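Local coordinates for protein putative NADPH:quinone oxidoreductase (Ralstonia eutropha, PDB 3IUP) that binds NADPH and probably transfers hydride from it to a quinone-type acceptor, as a putative NADPH:quinone oxidoreductase of the medium-chain dehydrogenase type, at residues R38-P43 with L370-K375; M92-E97 with A125-Y130; A120-A125 with S153-L158; Q137-P142 with R329-L334. All coordinates share one frame; numbering follows the deposited sequence. Where two conformers were deposited one is given.

The four contacts lie in and beside the GroES-like domain and where it meets the NADPH-binding half. Interactions 1, 3 and 4 all reach the same mixed sheet, through strands 34-43, 118-121 and 138-140. Interaction 1 brings strand 369-372 back to strand 34-43; interaction 2 sits about 9 Å from it, centre to centre, joined by Ser42 with Glu97 and Pro43 with Tyr127. About 11 Å on is interaction 3, where Glu97 probably accepts a hydrogen bond from Phe154 N, and another 11 Å leads to interaction 4. Along the chain interaction 1 spans the other three; 2 crosses 3, and 3 crosses 4. The series thus ties the sheet to the helix that touches NADPH.

Interaction 1: residues R38-P43 with L370-K375; sequences RIEASP and LINPNK
Asn374 reaches across to the backbone of Ile39 from the turn that follows strand 369-372. Its CB lies 4.0 Å from Ile39 O, and CG passes 3.8 Å from Arg38 CG, close enough to rest on the arginine's aliphatic stem. At the tip ND2 donates to Ile39 O at 2.7 Å, with the acceptor almost in the amide plane; the same nitrogen also bonds Gln129 O, so two carbonyls fix the rotation of the amide. The amide and the guanidinium of Arg38 have their planes 87° apart, and that guanidinium holds Glu40 OE2 through both NE and NH2.

The turn itself is shaped by Asn372, whose OD1 accepts from Asn374 N in an Asx turn, and Pro373 lays CD 3.5 Å from Ile39 O. Further along, the backbones pair directly: Ser42 N gives a 2.7 Å bond to Ile371 O, and Ile371 N returns one to Ser42 O. Leu370 bends CD1 over this ladder, 3.7 Å from Ser42 C, while Ala41 CB touches its methyl groups. Glu40 and Ala41 form a classic bulge opposite Ala99. The arrangement is that of an antiparallel beta ladder followed by an Asx turn and a type I turn from Asn372 to Lys375, through which the last strand joins the sheet of the GroES-like domain.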
# COMPACT_ATOMS: atom_id res chain seq x y z
N ARG A 38 12.31 -34.96 -20.03
CA ARG A 38 11.48 -35.93 -19.31
C ARG A 38 11.41 -35.44 -17.86
O ARG A 38 12.40 -35.50 -17.15
CB ARG A 38 12.11 -37.34 -19.35
CG ARG A 38 11.21 -38.42 -18.69
CD ARG A 38 11.80 -39.81 -18.72
NE ARG A 38 13.00 -39.84 -17.92
CZ ARG A 38 14.23 -40.12 -18.36
NH1 ARG A 38 14.43 -40.48 -19.63
NH2 ARG A 38 15.24 -40.09 -17.52
N ILE A 39 10.24 -34.96 -17.43
CA ILE A 39 10.13 -34.30 -16.12
C ILE A 39 9.99 -35.38 -15.03
O ILE A 39 9.15 -36.26 -15.12
CB ILE A 39 8.97 -33.30 -16.08
CG1 ILE A 39 9.17 -32.22 -17.16
CG2 ILE A 39 8.88 -32.66 -14.68
CD1 ILE A 39 7.95 -31.36 -17.43
N GLU A 40 10.87 -35.30 -14.03
CA GLU A 40 10.91 -36.30 -12.95
C GLU A 40 10.57 -35.72 -11.58
O GLU A 40 10.43 -36.48 -10.60
CB GLU A 40 12.26 -37.01 -12.94
CG GLU A 40 12.46 -37.77 -14.24
CD GLU A 40 13.70 -38.60 -14.31
OE1 GLU A 40 14.55 -38.47 -13.44
OE2 GLU A 40 13.76 -39.47 -15.22
N ALA A 41 10.44 -34.39 -11.48
CA ALA A 41 10.21 -33.74 -10.19
C ALA A 41 9.60 -32.37 -10.42
O ALA A 41 10.20 -31.52 -11.08
CB ALA A 41 11.48 -33.62 -9.36
N SER A 42 8.43 -32.12 -9.85
CA SER A 42 7.81 -30.81 -9.94
C SER A 42 6.96 -30.59 -8.67
O SER A 42 6.13 -31.41 -8.35
CB SER A 42 6.95 -30.75 -11.19
OG SER A 42 6.30 -29.53 -11.35
N PRO A 43 7.17 -29.47 -7.98
CA PRO A 43 6.51 -29.28 -6.70
C PRO A 43 5.10 -28.78 -6.88
O PRO A 43 4.80 -28.14 -7.89
CB PRO A 43 7.39 -28.22 -6.04
CG PRO A 43 7.84 -27.38 -7.16
CD PRO A 43 8.09 -28.36 -8.28
N LEU A 370 5.70 -33.40 -3.77
CA LEU A 370 6.50 -33.37 -5.01
C LEU A 370 5.85 -34.33 -5.99
O LEU A 370 5.52 -35.45 -5.61
CB LEU A 370 7.91 -33.83 -4.74
CG LEU A 370 8.90 -33.75 -5.90
CD1 LEU A 370 9.14 -32.27 -6.25
CD2 LEU A 370 10.21 -34.48 -5.51
N ILE A 371 5.62 -33.89 -7.21
CA ILE A 371 5.10 -34.77 -8.24
C ILE A 371 6.24 -35.28 -9.07
O ILE A 371 7.14 -34.51 -9.50
CB ILE A 371 4.10 -34.06 -9.17
CG1 ILE A 371 2.90 -33.49 -8.41
CG2 ILE A 371 3.58 -35.00 -10.33
CD1 ILE A 371 2.16 -32.37 -9.21
N ASN A 372 6.22 -36.58 -9.34
CA ASN A 372 7.07 -37.13 -10.38
C ASN A 372 6.16 -37.58 -11.51
O ASN A 372 5.53 -38.64 -11.42
CB ASN A 372 7.90 -38.30 -9.87
CG ASN A 372 8.72 -38.96 -10.98
OD1 ASN A 372 8.59 -38.64 -12.16
ND2 ASN A 372 9.59 -39.87 -10.59
N PRO A 373 6.06 -36.79 -12.59
CA PRO A 373 5.09 -37.11 -13.66
C PRO A 373 5.29 -38.45 -14.29
O PRO A 373 4.34 -38.99 -14.88
CB PRO A 373 5.35 -36.01 -14.71
CG PRO A 373 5.78 -34.86 -13.86
CD PRO A 373 6.67 -35.47 -12.82
N ASN A 374 6.51 -38.94 -14.25
CA ASN A 374 6.78 -40.22 -14.84
C ASN A 374 6.75 -41.41 -13.86
O ASN A 374 6.97 -42.57 -14.28
CB ASN A 374 8.11 -40.14 -15.59
CG ASN A 374 7.95 -39.43 -16.91
OD1 ASN A 374 7.49 -40.03 -17.87
ND2 ASN A 374 8.29 -38.11 -16.96
N LYS A 375 6.44 -41.16 -12.60
CA LYS A 375 6.34 -42.24 -11.61
C LYS A 375 5.30 -43.26 -12.06
O LYS A 375 4.17 -42.92 -12.41
CB LYS A 375 5.94 -41.66 -10.26
CG LYS A 375 5.89 -42.65 -9.13
CD LYS A 375 5.94 -41.96 -7.79
CE LYS A 375 6.00 -42.95 -6.63
NZ LYS A 375 4.73 -42.93 -5.81

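Interaction 2: residues M92-E97 with A125-Y130; sequences MPVGNE and AMYSQY
Tyr127 lays its ring flat against the backbone of Gly95, in a loop-to-loop contact of the GroES-like domain that links the end of strand 90-93 to the turn ahead of strand 130-134. Gly95 CA sits 3.6 Å from the ring centroid and only 12° off the normal, a CH-pi contact over the middle of the face. Val94 C lies over the same face, displaced toward the rim. Having no side chain, Gly95 lets its CA come down onto the ring, at a backbone phi of 109°.

Val94 comes at the ring obliquely. Its CG1, anti to the backbone N (chi1 -179°), touches CE2 of Tyr127 at 3.5 Å. The phenol oxygen reaches beyond this contact to Pro43 O, which fixes the far end of the ring, while the backbone of Tyr127 forms the centre of an inverse gamma turn.

Two backbone bonds hold the loops in place: Tyr127 N to Val94 O at 3.0 Å, and Met126 N to Gly95 O at 2.9 Å. Met126, present as selenomethionine, turns its CB and CG toward the opposite backbone, with CG 3.2 Å from Gly95 O. Water 2 accepts from Val94 N, and water 1 accepts from Ala125 N at 2.8 Å. Beyond the polar pairs, Pro93 meets Ala125 in a contact tighter than usual for carbon, CB to CB at 3.4 Å.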
# COMPACT_ATOMS: atom_id res chain seq x y z
N MSE A 92 -6.33 -25.73 -19.18
CA MSE A 92 -5.07 -25.14 -18.68
C MSE A 92 -4.09 -26.17 -18.22
O MSE A 92 -4.38 -26.97 -17.36
CB MSE A 92 -5.32 -24.20 -17.48
CG MSE A 92 -6.38 -23.18 -17.65
SE MSE A 92 -5.86 -21.88 -19.00
CE MSE A 92 -4.87 -20.71 -17.81
N PRO A 93 -2.87 -26.15 -18.78
CA PRO A 93 -1.80 -26.90 -18.19
C PRO A 93 -1.41 -26.30 -16.85
O PRO A 93 -1.69 -25.13 -16.58
CB PRO A 93 -0.67 -26.76 -19.22
CG PRO A 93 -1.19 -26.02 -20.34
CD PRO A 93 -2.42 -25.32 -19.91
N VAL A 94 -0.77 -27.08 -15.99
CA VAL A 94 -0.48 -26.61 -14.64
C VAL A 94 0.95 -26.96 -14.29
O VAL A 94 1.51 -27.93 -14.81
CB VAL A 94 -1.48 -27.24 -13.63
CG1 VAL A 94 -1.21 -26.72 -12.20
CG2 VAL A 94 -2.90 -26.91 -14.02
N GLY A 95 1.55 -26.17 -13.39
CA GLY A 95 2.84 -26.46 -12.82
C GLY A 95 3.87 -25.49 -13.34
O GLY A 95 4.29 -25.58 -14.49
N ASN A 96 4.29 -24.56 -12.48
CA ASN A 96 5.24 -23.52 -12.90
C ASN A 96 6.61 -24.05 -13.20
O ASN A 96 7.20 -23.67 -14.21
CB ASN A 96 5.41 -22.43 -11.82
CG ASN A 96 4.29 -21.44 -11.81
OD1 ASN A 96 4.01 -20.82 -12.84
ND2 ASN A 96 3.66 -21.23 -10.65
N GLU A 97 7.14 -24.90 -12.33
CA GLU A 97 8.54 -25.24 -12.34
C GLU A 97 8.73 -26.73 -12.15
O GLU A 97 7.87 -27.42 -11.58
CB GLU A 97 9.33 -24.49 -11.22
CG GLU A 97 8.99 -24.90 -9.82
CD GLU A 97 9.75 -24.14 -8.72
OE1 GLU A 97 10.86 -23.61 -9.01
OE2 GLU A 97 9.27 -24.19 -7.55
N ALA A 125 3.34 -25.60 -17.36
CA ALA A 125 2.93 -26.93 -17.86
C ALA A 125 3.92 -28.03 -17.44
O ALA A 125 4.16 -29.01 -18.15
CB ALA A 125 2.76 -26.92 -19.41
N MSE A 126 4.43 -27.91 -16.22
CA MSE A 126 5.44 -28.89 -15.77
C MSE A 126 4.85 -30.15 -15.17
O MSE A 126 5.59 -31.12 -14.95
CB MSE A 126 6.47 -28.28 -14.82
CG MSE A 126 7.10 -27.00 -15.29
SE MSE A 126 8.19 -27.32 -16.92
CE MSE A 126 9.51 -28.26 -16.16
N TYR A 127 3.53 -30.18 -14.94
CA TYR A 127 2.85 -31.41 -14.50
C TYR A 127 2.51 -32.24 -15.76
O TYR A 127 1.36 -32.31 -16.22
CB TYR A 127 1.60 -31.16 -13.69
CG TYR A 127 1.83 -30.35 -12.43
CD1 TYR A 127 3.10 -30.10 -11.91
CD2 TYR A 127 0.74 -29.78 -11.77
CE1 TYR A 127 3.25 -29.33 -10.76
CE2 TYR A 127 0.90 -29.02 -10.64
CZ TYR A 127 2.16 -28.81 -10.11
OH TYR A 127 2.28 -28.01 -9.01
N SER A 128 3.58 -32.80 -16.32
CA SER A 128 3.59 -33.37 -17.70
C SER A 128 4.70 -34.37 -17.75
O SER A 128 5.77 -34.15 -17.17
CB SER A 128 3.89 -32.31 -18.78
OG SER A 128 2.97 -31.23 -18.72
N GLN A 129 4.50 -35.47 -18.46
CA GLN A 129 5.61 -36.40 -18.59
C GLN A 129 6.80 -35.81 -19.34
O GLN A 129 7.97 -36.06 -18.96
CB GLN A 129 5.15 -37.67 -19.28
CG GLN A 129 4.24 -38.53 -18.45
CD GLN A 129 3.92 -39.85 -19.14
OE1 GLN A 129 2.82 -40.05 -19.62
NE2 GLN A 129 4.90 -40.77 -19.17
N TYR A 130 6.51 -35.05 -20.40
CA TYR A 130 7.57 -34.47 -21.28
C TYR A 130 7.23 -33.06 -21.57
O TYR A 130 6.05 -32.76 -21.78
CB TYR A 130 7.65 -35.22 -22.63
CG TYR A 130 8.17 -36.60 -22.44
CD1 TYR A 130 9.53 -36.84 -22.40
CD2 TYR A 130 7.29 -37.66 -22.24
CE1 TYR A 130 10.01 -38.12 -22.18
CE2 TYR A 130 7.75 -38.94 -21.99
CZ TYR A 130 9.11 -39.16 -21.97
OH TYR A 130 9.61 -40.41 -21.73
O HOH W 1 1.25 -23.95 -16.38
O HOH W 2 0.01 -29.63 -17.15

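Interaction 3: residues A120-A125 with S153-L158; sequences AAIGGA and SFVNPL. With NDP (NADPH dihydro-nicotinamide-adenine-dinucleotide phosphate), chain C.
Ile122 packs over the ring of Phe154 where the chain leaves strand 118-121 of the GroES-like domain and approaches the N-terminal end of helix 155-169, beside the NADPH site. Its CG2 stands 4.1 Å from the ring centroid, 22° off the normal, a CH-pi contact over the face. Ile122 N lies over that same face toward the rim, whereas Ala120 C is at the ring's edge, near its plane. Ala120 CB adds a contact with CE2 of Phe154 at 3.8 Å. The other branch of Ile122 is thrown forward, CG1 anti to the backbone N (chi1 -173°), and carries CD1 to within 3.5 Å of Val155 CG2, the two side chains crossing at about a right angle.

Around this apolar shell, Glu97 OE1 accepts from both Phe154 N and Val155 N and so holds the start of the helix. Lys327 of helix 320-332 also touches Phe154, and Phe312 lies against Ile122.

The two methyls of Val155 part company: CG2 faces Ile122, while CG1 meets the nicotinamide ring at NDP C5N, 3.3 Å away. The next residue, Asn156, keeps OD1 near the nicotinamide, 3.5 Å from NDP C5N, and turns its amide nitrogen to the cofactor's phosphate: ND2 donates to NDP O2N at 3.1 Å, with an N-H...O angle of 168°.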
# COMPACT_ATOMS: atom_id res chain seq x y z
N ALA A 120 16.57 -27.84 -14.62
CA ALA A 120 15.33 -27.27 -14.07
C ALA A 120 14.84 -26.20 -15.03
O ALA A 120 15.64 -25.55 -15.73
CB ALA A 120 15.56 -26.67 -12.65
N ALA A 121 13.54 -26.00 -15.07
CA ALA A 121 12.94 -24.92 -15.89
C ALA A 121 11.73 -24.38 -15.21
O ALA A 121 11.04 -25.13 -14.51
CB ALA A 121 12.57 -25.43 -17.27
N ILE A 122 11.42 -23.08 -15.42
CA ILE A 122 10.16 -22.53 -14.95
C ILE A 122 9.27 -22.27 -16.18
O ILE A 122 8.85 -21.19 -16.46
CB ILE A 122 10.28 -21.30 -13.95
CG1 ILE A 122 8.91 -20.91 -13.38
CG2 ILE A 122 10.92 -20.12 -14.57
CD1 ILE A 122 8.96 -20.05 -12.11
N GLY A 123 8.97 -23.32 -16.87
CA GLY A 123 8.36 -23.21 -18.20
C GLY A 123 6.86 -23.15 -18.16
O GLY A 123 6.23 -22.87 -19.18
N GLY A 124 6.24 -23.44 -17.01
CA GLY A 124 4.81 -23.72 -17.01
C GLY A 124 4.56 -25.11 -17.60
O GLY A 124 5.43 -25.72 -18.28
N ALA A 125 3.34 -25.60 -17.36
CA ALA A 125 2.93 -26.93 -17.86
C ALA A 125 3.92 -28.03 -17.44
O ALA A 125 4.16 -29.01 -18.15
CB ALA A 125 2.76 -26.92 -19.41
N SER A 153 13.90 -25.00 -7.93
CA SER A 153 15.05 -24.11 -8.08
C SER A 153 14.66 -22.65 -8.29
O SER A 153 15.50 -21.74 -8.12
CB SER A 153 15.90 -24.53 -9.30
OG SER A 153 16.54 -25.74 -9.01
N PHE A 154 13.44 -22.40 -8.74
CA PHE A 154 13.08 -21.03 -9.15
C PHE A 154 12.20 -20.29 -8.15
O PHE A 154 12.57 -19.21 -7.66
CB PHE A 154 12.42 -21.03 -10.53
CG PHE A 154 13.34 -21.44 -11.65
CD1 PHE A 154 14.01 -20.47 -12.38
CD2 PHE A 154 13.49 -22.77 -12.00
CE1 PHE A 154 14.84 -20.83 -13.46
CE2 PHE A 154 14.31 -23.14 -13.06
CZ PHE A 154 14.99 -22.17 -13.79
N VAL A 155 11.00 -20.81 -7.90
CA VAL A 155 9.95 -20.01 -7.29
C VAL A 155 10.37 -19.57 -5.86
O VAL A 155 10.45 -18.38 -5.54
CB VAL A 155 8.61 -20.78 -7.30
CG1 VAL A 155 7.49 -20.11 -6.46
CG2 VAL A 155 8.11 -20.96 -8.81
N ASN A 156 10.66 -20.53 -5.02
CA ASN A 156 11.05 -20.19 -3.63
C ASN A 156 12.44 -19.58 -3.48
O ASN A 156 12.58 -18.51 -2.81
CB ASN A 156 10.76 -21.33 -2.64
CG ASN A 156 9.26 -21.50 -2.39
OD1 ASN A 156 8.44 -20.65 -2.78
ND2 ASN A 156 8.88 -22.64 -1.76
N PRO A 157 13.47 -20.15 -4.12
CA PRO A 157 14.78 -19.56 -3.95
C PRO A 157 14.90 -18.12 -4.47
O PRO A 157 15.53 -17.27 -3.82
CB PRO A 157 15.71 -20.53 -4.70
CG PRO A 157 15.05 -21.84 -4.58
CD PRO A 157 13.55 -21.52 -4.69
N LEU A 158 14.34 -17.84 -5.64
CA LEU A 158 14.49 -16.52 -6.21
C LEU A 158 13.61 -15.53 -5.49
O LEU A 158 13.95 -14.36 -5.43
CB LEU A 158 14.22 -16.47 -7.71
CG LEU A 158 15.23 -17.25 -8.51
CD1 LEU A 158 14.79 -17.32 -10.01
CD2 LEU A 158 16.71 -16.74 -8.36
PA NDP C . 4.74 -23.96 2.27
O1A NDP C . 6.04 -24.59 2.41
O2A NDP C . 3.59 -24.78 1.80
O5B NDP C . 4.41 -23.36 3.77
C5B NDP C . 3.20 -22.60 3.90
C4B NDP C . 3.18 -21.98 5.26
O4B NDP C . 2.00 -21.22 5.31
C3B NDP C . 3.13 -23.01 6.40
O3B NDP C . 4.05 -22.77 7.45
C2B NDP C . 1.70 -22.85 6.96
O2B NDP C . 1.61 -23.04 8.38
C1B NDP C . 1.40 -21.41 6.59
N9A NDP C . -0.03 -21.13 6.45
C8A NDP C . -0.91 -21.86 5.67
N7A NDP C . -2.12 -21.26 5.72
C5A NDP C . -2.03 -20.13 6.51
C6A NDP C . -2.94 -19.14 6.92
N6A NDP C . -4.25 -19.17 6.62
N1A NDP C . -2.50 -18.12 7.73
C2A NDP C . -1.21 -18.07 8.17
N3A NDP C . -0.32 -19.04 7.77
C4A NDP C . -0.72 -20.05 6.96
O3 NDP C . 4.71 -22.66 1.31
PN NDP C . 5.86 -22.16 0.38
O1N NDP C . 7.12 -21.97 1.05
O2N NDP C . 5.91 -22.94 -0.91
O5D NDP C . 5.27 -20.69 0.00
C5D NDP C . 5.28 -19.66 1.00
C4D NDP C . 4.45 -18.47 0.52
O4D NDP C . 5.25 -17.77 -0.45
C3D NDP C . 3.10 -18.81 -0.14
O3D NDP C . 2.10 -17.88 0.21
C2D NDP C . 3.43 -18.66 -1.62
O2D NDP C . 2.33 -18.42 -2.48
C1D NDP C . 4.37 -17.46 -1.53
N1N NDP C . 5.15 -17.22 -2.77
C2N NDP C . 4.85 -16.10 -3.46
C3N NDP C . 5.50 -15.79 -4.63
C7N NDP C . 5.25 -14.46 -5.32
O7N NDP C . 5.85 -14.29 -6.56
N7N NDP C . 4.47 -13.48 -4.83
C4N NDP C . 6.72 -16.53 -5.01
C5N NDP C . 6.98 -17.75 -4.16
C6N NDP C . 6.19 -18.05 -3.06
P2B NDP C . 0.46 -24.02 9.03
O1X NDP C . 1.12 -25.38 9.26
O2X NDP C . -0.77 -24.16 8.14
O3X NDP C . 0.10 -23.31 10.35

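Interaction 4: residues Q137-P142 with R329-L334; sequences QCLVLP and RVVAEL
Val331 wedges its two methyl groups against Leu139 and Pro142, packing the C-terminal end of helix 320-332 against strand 138-140 and the loop after it, at the side of the GroES-like domain's mixed sheet. The contact across the two segments is apolar. Val331 CG2 meets Leu139 CG at 4.0 Å, the two side chains lying alongside each other and pointing opposite ways. The other methyl, CG1, is anti to the backbone N (chi1 164°) and lies 3.8 Å from Pro142 CG, the pyrrolidine ring approaching obliquely. Pro142 CG also comes 3.7 Å from Val331 O.

A second apolar group is gathered by Leu334, just past the helix. Its CD2 is 3.8 Å from Pro142 CD and 4.0 Å from Leu141 CD2, and it crosses both side chains at about a right angle. Pro142 therefore touches both Val331 and Leu334. Outside the two segments, Leu139 also packs on Phe154 and Leu141 on Ser153, while Val330 turns to Pro157, Leu158 and Leu161 of helix 155-169.

The salt bridge within 329-334 runs along the helix end, from Arg329 to Glu333, the first residue past it. Arg329 NH1 has a further partner in Asp195, and Glu333 OE1 also bonds Thr337 OG1. NE and NH2 of Arg329 converge on the single oxygen Glu333 OE1, which lies in the guanidinium plane, and NH2 is received at 3.2 Å on its syn lone pair.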
# COMPACT_ATOMS: atom_id res chain seq x y z
N GLN A 137 15.68 -21.50 -21.53
CA GLN A 137 14.91 -21.50 -20.29
C GLN A 137 15.31 -22.60 -19.31
O GLN A 137 14.64 -22.82 -18.30
CB GLN A 137 13.42 -21.59 -20.57
CG GLN A 137 12.84 -20.37 -21.32
CD GLN A 137 11.33 -20.50 -21.59
OE1 GLN A 137 10.59 -21.15 -20.82
NE2 GLN A 137 10.88 -19.91 -22.68
N CYS A 138 16.36 -23.33 -19.63
CA CYS A 138 16.83 -24.43 -18.82
C CYS A 138 17.97 -23.99 -17.93
O CYS A 138 18.89 -23.33 -18.40
CB CYS A 138 17.30 -25.56 -19.70
SG CYS A 138 15.92 -26.28 -20.62
N LEU A 139 17.90 -24.35 -16.66
CA LEU A 139 19.00 -24.15 -15.71
C LEU A 139 19.68 -25.49 -15.53
O LEU A 139 19.06 -26.43 -15.02
CB LEU A 139 18.44 -23.67 -14.38
CG LEU A 139 19.37 -23.22 -13.26
CD1 LEU A 139 20.31 -22.12 -13.75
CD2 LEU A 139 18.49 -22.73 -12.11
N VAL A 140 20.95 -25.59 -15.91
CA VAL A 140 21.71 -26.84 -15.72
C VAL A 140 22.05 -27.04 -14.24
O VAL A 140 22.59 -26.14 -13.58
CB VAL A 140 23.01 -26.87 -16.59
CG1 VAL A 140 23.78 -28.16 -16.35
CG2 VAL A 140 22.67 -26.74 -18.08
N LEU A 141 21.68 -28.20 -13.71
CA LEU A 141 21.83 -28.46 -12.29
C LEU A 141 23.26 -28.92 -12.00
O LEU A 141 23.92 -29.50 -12.85
CB LEU A 141 20.81 -29.50 -11.81
CG LEU A 141 19.35 -28.99 -11.74
CD1 LEU A 141 18.45 -30.12 -11.29
CD2 LEU A 141 19.22 -27.72 -10.84
N PRO A 142 23.75 -28.68 -10.78
CA PRO A 142 25.11 -29.10 -10.47
C PRO A 142 25.29 -30.61 -10.37
O PRO A 142 24.34 -31.35 -10.22
CB PRO A 142 25.38 -28.44 -9.11
CG PRO A 142 24.07 -28.16 -8.51
CD PRO A 142 23.02 -28.21 -9.59
N ARG A 329 23.78 -18.26 -7.57
CA ARG A 329 23.85 -18.53 -6.14
C ARG A 329 22.94 -19.69 -5.73
O ARG A 329 23.30 -20.52 -4.88
CB ARG A 329 23.53 -17.29 -5.31
CG ARG A 329 23.48 -17.68 -3.84
CD ARG A 329 23.44 -16.53 -2.94
NE ARG A 329 23.43 -17.01 -1.57
CZ ARG A 329 23.26 -16.21 -0.54
NH1 ARG A 329 23.03 -14.91 -0.74
NH2 ARG A 329 23.28 -16.73 0.69
N VAL A 330 21.75 -19.76 -6.32
CA VAL A 330 20.84 -20.87 -6.01
C VAL A 330 21.54 -22.22 -6.37
O VAL A 330 21.54 -23.16 -5.57
CB VAL A 330 19.46 -20.73 -6.73
CG1 VAL A 330 18.63 -21.97 -6.51
CG2 VAL A 330 18.68 -19.47 -6.23
N VAL A 331 22.15 -22.29 -7.54
CA VAL A 331 22.85 -23.52 -7.95
C VAL A 331 23.97 -23.86 -6.97
O VAL A 331 24.11 -25.00 -6.55
CB VAL A 331 23.33 -23.45 -9.42
CG1 VAL A 331 24.41 -24.57 -9.72
CG2 VAL A 331 22.10 -23.52 -10.36
N ALA A 332 24.72 -22.84 -6.55
CA ALA A 332 25.85 -23.02 -5.67
C ALA A 332 25.45 -23.54 -4.28
O ALA A 332 26.24 -24.20 -3.64
CB ALA A 332 26.63 -21.69 -5.54
N GLU A 333 24.24 -23.23 -3.83
CA GLU A 333 23.81 -23.55 -2.46
C GLU A 333 22.53 -24.34 -2.52
O GLU A 333 21.68 -24.28 -1.61
CB GLU A 333 23.63 -22.25 -1.67
CG GLU A 333 24.96 -21.50 -1.48
CD GLU A 333 24.80 -20.09 -0.94
OE1 GLU A 333 23.80 -19.77 -0.24
OE2 GLU A 333 25.72 -19.27 -1.21
N LEU A 334 22.42 -25.13 -3.59
CA LEU A 334 21.18 -25.81 -3.90
C LEU A 334 20.75 -26.75 -2.80
O LEU A 334 19.57 -26.82 -2.48
CB LEU A 334 21.28 -26.57 -5.23
CG LEU A 334 19.98 -27.21 -5.72
CD1 LEU A 334 18.91 -26.18 -5.97
CD2 LEU A 334 20.26 -28.00 -7.02